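Local coordinates for tRNA modification GTPase mnmE (Chlorobium tepidum, PDB 3GEE), which probably hydrolyses GTP at a high intrinsic rate and takes part in adding a carboxymethylaminomethyl group to the wobble uridine of certain tRNAs, at residues Ile210-Ile221 against Leu418-Leu429; Met310-Tyr318 against Glu330-His341. All blocks are in the same frame, centred on the assembly; numbering follows the deposited sequence.

How the contacts relate
The two contacts illustrate how chemistry follows place in the fold. Contact 1 pairs two long helices of the helical domain, whereas contact 2 lays a helix against a sheet strand in the G domain; they share no secondary-structure element. Their centres are about 33 Å apart and they do not touch, yet contact 2 is nested in sequence inside the loop closed by contact 1, because the G domain is inserted between the two helices. Both are partly buried. Contact 1 is chiefly aliphatic, with an arginine lying along its more exposed flank. Contact 2 is smaller and built around aromatic rings, with a weak hydrogen bond to a carboxylate on the side of the nucleotide-binding loop.

Contact 1: Ile210-Ile221 against Leu418-Leu429; sequences IETLRSEVNRLI and LRNASDALQNAL
R214 and L425 meet at the middle of an antiparallel helix pair of the MnmE helical domain, built from helices 203-232 and 412-432; segments 210-221 and 418-429 cross at -156° with their axes 9.7 Å apart. R214 is the knob in a knobs-into-holes fit, seated among S422, L425, Q426 and L429. Its CG lies 3.5 Å from L425 CB, and bends at chi2 and chi3 bring the guanidinium beside Q426. There Q426 CB sits over one face of the guanidinium, off its centre, and L429 CD2 approaches the edge; the amide and guanidinium planes stand 85° apart.

Most of the remaining contacts are between aliphatic side chains. L425 CD2 receives L213 CD1 at 3.6 Å, the two leucines crossing at about a right angle, while A448 and L445 of helix 441-456 flank this end of the interface through L425 and I210. I210 CG2, anti to the backbone N, packs alongside L429 CD1 and near the L425 carbonyl oxygen. V217 uses its two methyls separately: CG1 reaches the L418 carbonyl oxygen and S422 CB, and CG2 turns to L425.

N218 turns back on its own helix, its ND2 donating to R214 O from the face of that carbonyl opposite the backbone N of N218. At the far end I221 and L418 slide past each other in opposite directions, with I221 CG2 3.5 Å from L418 CB.

Contact 2: Met310-Tyr318 against Glu330-His341; sequences MAEADLILY and ELTEIRELKAAH
The Y318 ring is covered on one face by I334, whose CG2 stands 3.8 Å from the ring centroid and 17° off the normal, a CH-pi contact displaced toward the rim. Two groups lie at the ring edge, near its plane: L337 CD1, 3.6 Å from Y318 CD1, and E330 OE2. The tyrosine presents these surfaces because its CG is anti to the backbone N (chi1 -162°), sending the ring out from the strand to the helix. Y318 OH donates a weak hydrogen bond of 3.1 Å to E330 OE2, with ring and carboxylate planes 71° apart. E330 also forms a long, weak ion pair with K241, and E325 brings a second carboxylate close, a pairing that could raise the proton affinity of either acid.

The H341 ring is approached obliquely by I316 CD1 and by the M310 carbonyl oxygen, M310 O lying 3.4 Å from H341 CD2. M310 CB comes within 3.5 Å of H341 NE2. The sulfur of M310 is 5.0 Å from the H341 ring centroid, also oblique to the ring, while a bend at chi3 directs the M310 methyl CE to L337 CD2 at 3.6 Å. L337 thus bridges the Y318 ring and the M310 methyl: CD1 at the ring edge, CD2 against CE. H341 ND1 gives a weak hydrogen bond back to L337 O.

Strand 315-321, helix 331-340 and strand 345-351 form a beta-alpha-beta crossover, the helix running antiparallel to the strand beneath it as in the P-loop GTPase fold.

Contact 1: Ile210-Ile221 against Leu418-Leu429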
loop_
_atom_site.group_PDB
_atom_site.type_symbol
_atom_site.label_atom_id
_atom_site.label_comp_id
_atom_site.label_asym_id
_atom_site.label_seq_id
_atom_site.Cartn_x
_atom_site.Cartn_y
_atom_site.Cartn_z
ATOM N N ILE A 210 -6.937 -45.568 21.696
ATOM C CA ILE A 210 -8.059 -44.654 21.452
ATOM C C ILE A 210 -8.273 -43.671 22.609
ATOM O O ILE A 210 -8.484 -42.480 22.378
ATOM C CB ILE A 210 -9.381 -45.433 21.141
ATOM C CG1 ILE A 210 -9.234 -46.310 19.884
ATOM C CG2 ILE A 210 -10.585 -44.487 21.022
ATOM C CD1 ILE A 210 -8.954 -45.556 18.579
ATOM N N GLU A 211 -8.214 -44.173 23.843
ATOM C CA GLU A 211 -8.430 -43.348 25.039
ATOM C C GLU A 211 -7.422 -42.208 25.175
ATOM O O GLU A 211 -7.773 -41.114 25.621
ATOM C CB GLU A 211 -8.435 -44.208 26.307
ATOM C CG GLU A 211 -9.756 -44.925 26.564
ATOM C CD GLU A 211 -9.778 -45.690 27.878
ATOM O OE1 GLU A 211 -10.212 -46.863 27.875
ATOM O OE2 GLU A 211 -9.364 -45.124 28.913
ATOM N N THR A 212 -6.175 -42.473 24.791
ATOM C CA THR A 212 -5.126 -41.455 24.798
ATOM C C THR A 212 -5.218 -40.592 23.535
ATOM O O THR A 212 -4.776 -39.440 23.524
ATOM C CB THR A 212 -3.719 -42.088 24.916
ATOM O OG1 THR A 212 -3.771 -43.223 25.790
ATOM C CG2 THR A 212 -2.710 -41.080 25.463
ATOM N N LEU A 213 -5.806 -41.159 22.483
ATOM C CA LEU A 213 -5.977 -40.472 21.202
ATOM C C LEU A 213 -7.140 -39.479 21.253
ATOM O O LEU A 213 -7.027 -38.361 20.750
ATOM C CB LEU A 213 -6.188 -41.499 20.079
ATOM C CG LEU A 213 -5.829 -41.242 18.606
ATOM C CD1 LEU A 213 -7.012 -40.696 17.822
ATOM C CD2 LEU A 213 -4.597 -40.356 18.429
ATOM N N ARG A 214 -8.245 -39.891 21.873
ATOM C CA ARG A 214 -9.442 -39.057 21.978
ATOM C C ARG A 214 -9.248 -37.904 22.964
ATOM O O ARG A 214 -9.760 -36.804 22.746
ATOM C CB ARG A 214 -10.660 -39.901 22.371
ATOM C CG ARG A 214 -11.973 -39.430 21.752
ATOM C CD ARG A 214 -12.810 -38.583 22.696
ATOM N NE ARG A 214 -13.651 -39.409 23.560
ATOM C CZ ARG A 214 -14.678 -38.957 24.277
ATOM N NH1 ARG A 214 -15.378 -39.796 25.031
ATOM N NH2 ARG A 214 -15.011 -37.671 24.243
ATOM N N SER A 215 -8.503 -38.164 24.038
ATOM C CA SER A 215 -8.196 -37.146 25.044
ATOM C C SER A 215 -7.237 -36.089 24.499
ATOM O O SER A 215 -7.258 -34.939 24.940
ATOM C CB SER A 215 -7.615 -37.788 26.304
ATOM O OG SER A 215 -6.429 -38.506 26.012
ATOM N N GLU A 216 -6.399 -36.495 23.547
ATOM C CA GLU A 216 -5.510 -35.579 22.834
ATOM C C GLU A 216 -6.290 -34.639 21.918
ATOM O O GLU A 216 -5.927 -33.471 21.762
ATOM C CB GLU A 216 -4.472 -36.361 22.027
ATOM C CG GLU A 216 -3.151 -36.597 22.753
ATOM C CD GLU A 216 -2.137 -35.477 22.540
ATOM O OE1 GLU A 216 -0.925 -35.751 22.669
ATOM O OE2 GLU A 216 -2.540 -34.329 22.244
ATOM N N VAL A 217 -7.355 -35.163 21.314
ATOM C CA VAL A 217 -8.268 -34.369 20.491
ATOM C C VAL A 217 -9.083 -33.421 21.372
ATOM O O VAL A 217 -9.339 -32.277 20.991
ATOM C CB VAL A 217 -9.208 -35.274 19.650
ATOM C CG1 VAL A 217 -10.292 -34.456 18.955
ATOM C CG2 VAL A 217 -8.409 -36.060 18.626
ATOM N N ASN A 218 -9.474 -33.903 22.550
ATOM C CA ASN A 218 -10.224 -33.091 23.507
ATOM C C ASN A 218 -9.443 -31.913 24.076
ATOM O O ASN A 218 -10.022 -30.860 24.343
ATOM C CB ASN A 218 -10.819 -33.950 24.628
ATOM C CG ASN A 218 -12.264 -34.343 24.355
ATOM O OD1 ASN A 218 -13.175 -33.940 25.080
ATOM N ND2 ASN A 218 -12.481 -35.118 23.296
ATOM N N ARG A 219 -8.133 -32.084 24.255
ATOM C CA ARG A 219 -7.269 -30.975 24.662
ATOM C C ARG A 219 -7.362 -29.838 23.640
ATOM O O ARG A 219 -7.378 -28.661 24.007
ATOM C CB ARG A 219 -5.815 -31.438 24.833
ATOM C CG ARG A 219 -4.849 -30.315 25.215
ATOM C CD ARG A 219 -3.392 -30.767 25.270
ATOM N NE ARG A 219 -2.982 -31.171 26.615
ATOM C CZ ARG A 219 -1.727 -31.148 27.064
ATOM N NH1 ARG A 219 -0.740 -30.728 26.280
ATOM N NH2 ARG A 219 -1.458 -31.537 28.306
ATOM N N LEU A 220 -7.449 -30.210 22.363
ATOM C CA LEU A 220 -7.540 -29.249 21.269
ATOM C C LEU A 220 -8.911 -28.580 21.184
ATOM O O LEU A 220 -8.992 -27.351 21.210
ATOM C CB LEU A 220 -7.164 -29.897 19.931
ATOM C CG LEU A 220 -5.753 -30.478 19.778
ATOM C CD1 LEU A 220 -5.637 -31.221 18.460
ATOM C CD2 LEU A 220 -4.670 -29.410 19.881
ATOM N N ILE A 221 -9.982 -29.375 21.105
ATOM C CA ILE A 221 -11.348 -28.826 21.023
ATOM C C ILE A 221 -11.614 -27.802 22.129
ATOM O O ILE A 221 -12.467 -26.925 21.980
ATOM C CB ILE A 221 -12.469 -29.921 21.031
ATOM C CG1 ILE A 221 -12.569 -30.613 22.394
ATOM C CG2 ILE A 221 -12.256 -30.935 19.915
ATOM C CD1 ILE A 221 -13.935 -31.230 22.702
ATOM N N LEU A 418 -12.758 -31.513 14.482
ATOM C CA LEU A 418 -12.180 -32.159 15.665
ATOM C C LEU A 418 -13.272 -32.791 16.525
ATOM O O LEU A 418 -13.073 -33.857 17.118
ATOM C CB LEU A 418 -11.362 -31.167 16.498
ATOM C CG LEU A 418 -10.000 -30.679 15.987
ATOM C CD1 LEU A 418 -9.472 -29.544 16.863
ATOM C CD2 LEU A 418 -8.978 -31.809 15.903
ATOM N N ARG A 419 -14.423 -32.125 16.590
ATOM C CA ARG A 419 -15.604 -32.684 17.228
ATOM C C ARG A 419 -16.051 -33.939 16.488
ATOM O O ARG A 419 -16.183 -35.007 17.088
ATOM C CB ARG A 419 -16.739 -31.660 17.262
ATOM C CG ARG A 419 -16.636 -30.649 18.393
ATOM C CD ARG A 419 -18.004 -30.058 18.708
ATOM N NE ARG A 419 -18.447 -29.125 17.673
ATOM C CZ ARG A 419 -19.701 -28.712 17.512
ATOM N NH1 ARG A 419 -19.990 -27.856 16.538
ATOM N NH2 ARG A 419 -20.667 -29.152 18.313
ATOM N N ASN A 420 -16.262 -33.802 15.180
ATOM C CA ASN A 420 -16.649 -34.919 14.321
ATOM C C ASN A 420 -15.703 -36.110 14.431
ATOM O O ASN A 420 -16.132 -37.264 14.338
ATOM C CB ASN A 420 -16.760 -34.462 12.865
ATOM C CG ASN A 420 -18.123 -33.884 12.536
ATOM O OD1 ASN A 420 -18.856 -34.569 11.663
ATOM N ND2 ASN A 420 -18.512 -32.835 13.050
ATOM N N ALA A 421 -14.420 -35.818 14.634
ATOM C CA ALA A 421 -13.407 -36.847 14.836
ATOM C C ALA A 421 -13.582 -37.548 16.182
ATOM O O ALA A 421 -13.622 -38.778 16.236
ATOM C CB ALA A 421 -12.009 -36.256 14.709
ATOM N N SER A 422 -13.704 -36.768 17.257
ATOM C CA SER A 422 -13.839 -37.322 18.611
ATOM C C SER A 422 -15.183 -38.015 18.849
ATOM O O SER A 422 -15.305 -38.847 19.754
ATOM C CB SER A 422 -13.596 -36.247 19.671
ATOM O OG SER A 422 -14.521 -35.187 19.538
ATOM N N ASP A 423 -16.185 -37.664 18.042
ATOM C CA ASP A 423 -17.477 -38.352 18.054
ATOM C C ASP A 423 -17.360 -39.723 17.396
ATOM O O ASP A 423 -17.878 -40.714 17.918
ATOM C CB ASP A 423 -18.547 -37.516 17.346
ATOM C CG ASP A 423 -19.043 -36.355 18.193
ATOM O OD1 ASP A 423 -19.953 -35.634 17.730
ATOM O OD2 ASP A 423 -18.530 -36.158 19.318
ATOM N N ALA A 424 -16.678 -39.765 16.252
ATOM C CA ALA A 424 -16.363 -41.018 15.569
ATOM C C ALA A 424 -15.447 -41.887 16.434
ATOM O O ALA A 424 -15.576 -43.115 16.444
ATOM C CB ALA A 424 -15.723 -40.738 14.217
ATOM N N LEU A 425 -14.535 -41.235 17.155
ATOM C CA LEU A 425 -13.642 -41.893 18.112
ATOM C C LEU A 425 -14.388 -42.499 19.299
ATOM O O LEU A 425 -14.049 -43.595 19.754
ATOM C CB LEU A 425 -12.582 -40.910 18.616
ATOM C CG LEU A 425 -11.086 -41.057 18.293
ATOM C CD1 LEU A 425 -10.802 -41.818 17.000
ATOM C CD2 LEU A 425 -10.433 -39.683 18.268
ATOM N N GLN A 426 -15.394 -41.779 19.796
ATOM C CA GLN A 426 -16.232 -42.277 20.886
ATOM C C GLN A 426 -17.149 -43.393 20.399
ATOM O O GLN A 426 -17.414 -44.344 21.135
ATOM C CB GLN A 426 -17.058 -41.151 21.511
ATOM C CG GLN A 426 -17.620 -41.495 22.886
ATOM C CD GLN A 426 -18.728 -40.559 23.321
ATOM O OE1 GLN A 426 -18.593 -39.838 24.309
ATOM N NE2 GLN A 426 -19.834 -40.562 22.583
ATOM N N ASN A 427 -17.629 -43.264 19.162
ATOM C CA ASN A 427 -18.412 -44.314 18.511
ATOM C C ASN A 427 -17.650 -45.634 18.480
ATOM O O ASN A 427 -18.231 -46.703 18.665
ATOM C CB ASN A 427 -18.805 -43.900 17.089
ATOM C CG ASN A 427 -19.914 -42.858 17.060
ATOM O OD1 ASN A 427 -20.563 -42.584 18.072
ATOM N ND2 ASN A 427 -20.136 -42.273 15.889
ATOM N N ALA A 428 -16.342 -45.543 18.249
ATOM C CA ALA A 428 -15.458 -46.701 18.317
ATOM C C ALA A 428 -15.206 -47.112 19.769
ATOM O O ALA A 428 -15.104 -48.304 20.073
ATOM C CB ALA A 428 -14.145 -46.405 17.608
ATOM N N LEU A 429 -15.122 -46.121 20.655
ATOM C CA LEU A 429 -14.791 -46.350 22.061
ATOM C C LEU A 429 -15.964 -46.909 22.873
ATOM O O LEU A 429 -15.839 -47.954 23.516
ATOM C CB LEU A 429 -14.264 -45.058 22.702
ATOM C CG LEU A 429 -13.669 -45.127 24.114
ATOM C CD1 LEU A 429 -12.360 -45.904 24.124
ATOM C CD2 LEU A 429 -13.466 -43.726 24.672
#

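Contact 2: Met310-Tyr318 against Glu330-His341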
loop_
_atom_site.group_PDB
_atom_site.type_symbol
_atom_site.label_atom_id
_atom_site.label_comp_id
_atom_site.label_asym_id
_atom_site.label_seq_id
_atom_site.Cartn_x
_atom_site.Cartn_y
_atom_site.Cartn_z
ATOM N N MET A 310 -27.950 -13.046 18.478
ATOM C CA MET A 310 -27.273 -13.008 19.772
ATOM C C MET A 310 -26.842 -14.398 20.233
ATOM O O MET A 310 -26.087 -14.531 21.199
ATOM C CB MET A 310 -28.139 -12.327 20.829
ATOM C CG MET A 310 -28.047 -10.817 20.788
ATOM S SD MET A 310 -28.579 -10.027 22.316
ATOM C CE MET A 310 -30.355 -10.230 22.195
ATOM N N ALA A 311 -27.336 -15.427 19.544
ATOM C CA ALA A 311 -26.775 -16.766 19.656
ATOM C C ALA A 311 -25.337 -16.682 19.152
ATOM O O ALA A 311 -25.093 -16.227 18.027
ATOM C CB ALA A 311 -27.583 -17.760 18.835
ATOM N N GLU A 312 -24.395 -17.107 19.995
ATOM C CA GLU A 312 -22.957 -16.892 19.772
ATOM C C GLU A 312 -22.605 -15.411 19.912
ATOM O O GLU A 312 -22.579 -14.658 18.937
ATOM C CB GLU A 312 -22.475 -17.464 18.422
ATOM C CG GLU A 312 -22.600 -18.985 18.287
ATOM C CD GLU A 312 -21.722 -19.749 19.272
ATOM O OE1 GLU A 312 -20.492 -19.519 19.285
ATOM O OE2 GLU A 312 -22.267 -20.584 20.029
ATOM N N ALA A 313 -22.367 -15.013 21.157
ATOM C CA ALA A 313 -21.936 -13.668 21.518
ATOM C C ALA A 313 -21.288 -13.782 22.889
ATOM O O ALA A 313 -21.920 -14.241 23.836
ATOM C CB ALA A 313 -23.119 -12.712 21.556
ATOM N N ASP A 314 -20.025 -13.385 22.988
ATOM C CA ASP A 314 -19.248 -13.590 24.210
ATOM C C ASP A 314 -19.679 -12.669 25.344
ATOM O O ASP A 314 -19.700 -13.074 26.507
ATOM C CB ASP A 314 -17.753 -13.403 23.939
ATOM C CG ASP A 314 -17.256 -14.249 22.789
ATOM O OD1 ASP A 314 -17.451 -15.484 22.823
ATOM O OD2 ASP A 314 -16.664 -13.678 21.850
ATOM N N LEU A 315 -20.018 -11.431 24.994
ATOM C CA LEU A 315 -20.333 -10.405 25.976
ATOM C C LEU A 315 -21.520 -9.571 25.523
ATOM O O LEU A 315 -21.511 -9.004 24.433
ATOM C CB LEU A 315 -19.106 -9.517 26.217
ATOM C CG LEU A 315 -19.193 -8.200 26.994
ATOM C CD1 LEU A 315 -19.637 -8.430 28.428
ATOM C CD2 LEU A 315 -17.853 -7.484 26.968
ATOM N N ILE A 316 -22.549 -9.514 26.363
ATOM C CA ILE A 316 -23.701 -8.661 26.099
ATOM C C ILE A 316 -23.659 -7.453 27.024
ATOM O O ILE A 316 -23.531 -7.596 28.242
ATOM C CB ILE A 316 -25.047 -9.409 26.262
ATOM C CG1 ILE A 316 -25.064 -10.683 25.411
ATOM C CG2 ILE A 316 -26.202 -8.493 25.876
ATOM C CD1 ILE A 316 -26.242 -11.601 25.671
ATOM N N LEU A 317 -23.733 -6.265 26.428
ATOM C CA LEU A 317 -23.895 -5.036 27.185
ATOM C C LEU A 317 -25.317 -4.543 26.981
ATOM O O LEU A 317 -25.685 -4.145 25.872
ATOM C CB LEU A 317 -22.900 -3.957 26.736
ATOM C CG LEU A 317 -21.381 -4.159 26.789
ATOM C CD1 LEU A 317 -20.688 -2.893 26.313
ATOM C CD2 LEU A 317 -20.876 -4.541 28.173
ATOM N N TYR A 318 -26.123 -4.595 28.040
ATOM C CA TYR A 318 -27.458 -4.011 27.993
ATOM C C TYR A 318 -27.424 -2.563 28.460
ATOM O O TYR A 318 -27.107 -2.275 29.615
ATOM C CB TYR A 318 -28.488 -4.815 28.795
ATOM C CG TYR A 318 -29.906 -4.470 28.389
ATOM C CD1 TYR A 318 -30.602 -5.266 27.485
ATOM C CD2 TYR A 318 -30.535 -3.325 28.877
ATOM C CE1 TYR A 318 -31.898 -4.942 27.088
ATOM C CE2 TYR A 318 -31.826 -2.990 28.488
ATOM C CZ TYR A 318 -32.504 -3.803 27.595
ATOM O OH TYR A 318 -33.785 -3.474 27.206
ATOM N N GLU A 330 -38.518 -2.634 32.282
ATOM C CA GLU A 330 -37.852 -3.285 31.172
ATOM C C GLU A 330 -36.589 -3.975 31.694
ATOM O O GLU A 330 -35.797 -4.514 30.921
ATOM C CB GLU A 330 -37.501 -2.275 30.082
ATOM C CG GLU A 330 -36.272 -1.428 30.372
ATOM C CD GLU A 330 -35.500 -1.105 29.115
ATOM O OE1 GLU A 330 -36.139 -0.805 28.085
ATOM O OE2 GLU A 330 -34.253 -1.152 29.156
ATOM N N LEU A 331 -36.401 -3.941 33.013
ATOM C CA LEU A 331 -35.393 -4.770 33.671
ATOM C C LEU A 331 -35.862 -6.226 33.747
ATOM O O LEU A 331 -35.106 -7.121 34.135
ATOM C CB LEU A 331 -34.995 -4.213 35.046
ATOM C CG LEU A 331 -35.979 -3.720 36.108
ATOM C CD1 LEU A 331 -36.680 -4.859 36.835
ATOM C CD2 LEU A 331 -35.227 -2.855 37.103
ATOM N N THR A 332 -37.120 -6.438 33.363
ATOM C CA THR A 332 -37.671 -7.766 33.122
ATOM C C THR A 332 -37.102 -8.271 31.802
ATOM O O THR A 332 -36.793 -9.454 31.655
ATOM C CB THR A 332 -39.217 -7.728 33.055
ATOM O OG1 THR A 332 -39.728 -6.988 34.172
ATOM C CG2 THR A 332 -39.803 -9.133 33.073
ATOM N N GLU A 333 -36.959 -7.348 30.852
ATOM C CA GLU A 333 -36.362 -7.627 29.550
ATOM C C GLU A 333 -34.896 -8.028 29.697
ATOM O O GLU A 333 -34.432 -8.961 29.037
ATOM C CB GLU A 333 -36.496 -6.406 28.631
ATOM C CG GLU A 333 -36.024 -6.615 27.195
ATOM C CD GLU A 333 -36.892 -7.595 26.419
ATOM O OE1 GLU A 333 -38.136 -7.549 26.555
ATOM O OE2 GLU A 333 -36.319 -8.411 25.665
ATOM N N ILE A 334 -34.171 -7.338 30.574
ATOM C CA ILE A 334 -32.760 -7.650 30.769
ATOM C C ILE A 334 -32.583 -8.976 31.518
ATOM O O ILE A 334 -31.585 -9.672 31.330
ATOM C CB ILE A 334 -31.945 -6.488 31.430
ATOM C CG1 ILE A 334 -31.505 -6.839 32.843
ATOM C CG2 ILE A 334 -32.689 -5.153 31.386
ATOM C CD1 ILE A 334 -30.200 -6.212 33.211
ATOM N N ARG A 335 -33.565 -9.328 32.345
ATOM C CA ARG A 335 -33.561 -10.611 33.037
ATOM C C ARG A 335 -33.718 -11.782 32.069
ATOM O O ARG A 335 -33.187 -12.868 32.314
ATOM C CB ARG A 335 -34.655 -10.660 34.112
ATOM C CG ARG A 335 -34.155 -10.385 35.521
ATOM C CD ARG A 335 -35.210 -10.693 36.574
ATOM N NE ARG A 335 -36.133 -9.574 36.779
ATOM C CZ ARG A 335 -37.419 -9.568 36.435
ATOM N NH1 ARG A 335 -37.978 -10.628 35.865
ATOM N NH2 ARG A 335 -38.152 -8.490 36.668
ATOM N N GLU A 336 -34.443 -11.559 30.974
ATOM C CA GLU A 336 -34.724 -12.635 30.021
ATOM C C GLU A 336 -33.793 -12.663 28.816
ATOM O O GLU A 336 -33.807 -13.624 28.045
ATOM C CB GLU A 336 -36.199 -12.661 29.598
ATOM C CG GLU A 336 -36.762 -11.368 29.039
ATOM C CD GLU A 336 -38.250 -11.469 28.741
ATOM O OE1 GLU A 336 -38.723 -10.744 27.841
ATOM O OE2 GLU A 336 -38.946 -12.277 29.399
ATOM N N LEU A 337 -32.989 -11.614 28.656
ATOM C CA LEU A 337 -31.836 -11.685 27.766
ATOM C C LEU A 337 -30.773 -12.564 28.415
ATOM O O LEU A 337 -30.318 -13.537 27.818
ATOM C CB LEU A 337 -31.265 -10.297 27.457
ATOM C CG LEU A 337 -31.838 -9.425 26.334
ATOM C CD1 LEU A 337 -30.750 -8.480 25.836
ATOM C CD2 LEU A 337 -32.396 -10.245 25.169
ATOM N N LYS A 338 -30.401 -12.223 29.649
ATOM C CA LYS A 338 -29.467 -13.011 30.442
ATOM C C LYS A 338 -29.878 -14.480 30.515
ATOM O O LYS A 338 -29.032 -15.370 30.458
ATOM C CB LYS A 338 -29.352 -12.427 31.855
ATOM C CG LYS A 338 -28.324 -13.104 32.749
ATOM C CD LYS A 338 -28.523 -12.711 34.200
ATOM C CE LYS A 338 -27.569 -13.455 35.130
ATOM N NZ LYS A 338 -26.155 -12.971 34.996
ATOM N N ALA A 339 -31.179 -14.727 30.635
ATOM C CA ALA A 339 -31.692 -16.090 30.756
ATOM C C ALA A 339 -31.626 -16.842 29.433
ATOM O O ALA A 339 -31.439 -18.059 29.413
ATOM C CB ALA A 339 -33.111 -16.076 31.288
ATOM N N ALA A 340 -31.771 -16.105 28.333
ATOM C CA ALA A 340 -31.777 -16.683 26.991
ATOM C C ALA A 340 -30.372 -16.933 26.448
ATOM O O ALA A 340 -30.205 -17.656 25.468
ATOM C CB ALA A 340 -32.561 -15.793 26.035
ATOM N N HIS A 341 -29.369 -16.330 27.083
ATOM C CA HIS A 341 -27.980 -16.498 26.670
ATOM C C HIS A 341 -27.055 -16.719 27.873
ATOM O O HIS A 341 -26.207 -15.870 28.168
ATOM C CB HIS A 341 -27.527 -15.294 25.837
ATOM C CG HIS A 341 -28.375 -15.047 24.629
ATOM N ND1 HIS A 341 -29.351 -14.073 24.591
ATOM C CD2 HIS A 341 -28.411 -15.660 23.422
ATOM C CE1 HIS A 341 -29.943 -14.090 23.409
ATOM N NE2 HIS A 341 -29.391 -15.044 22.681
#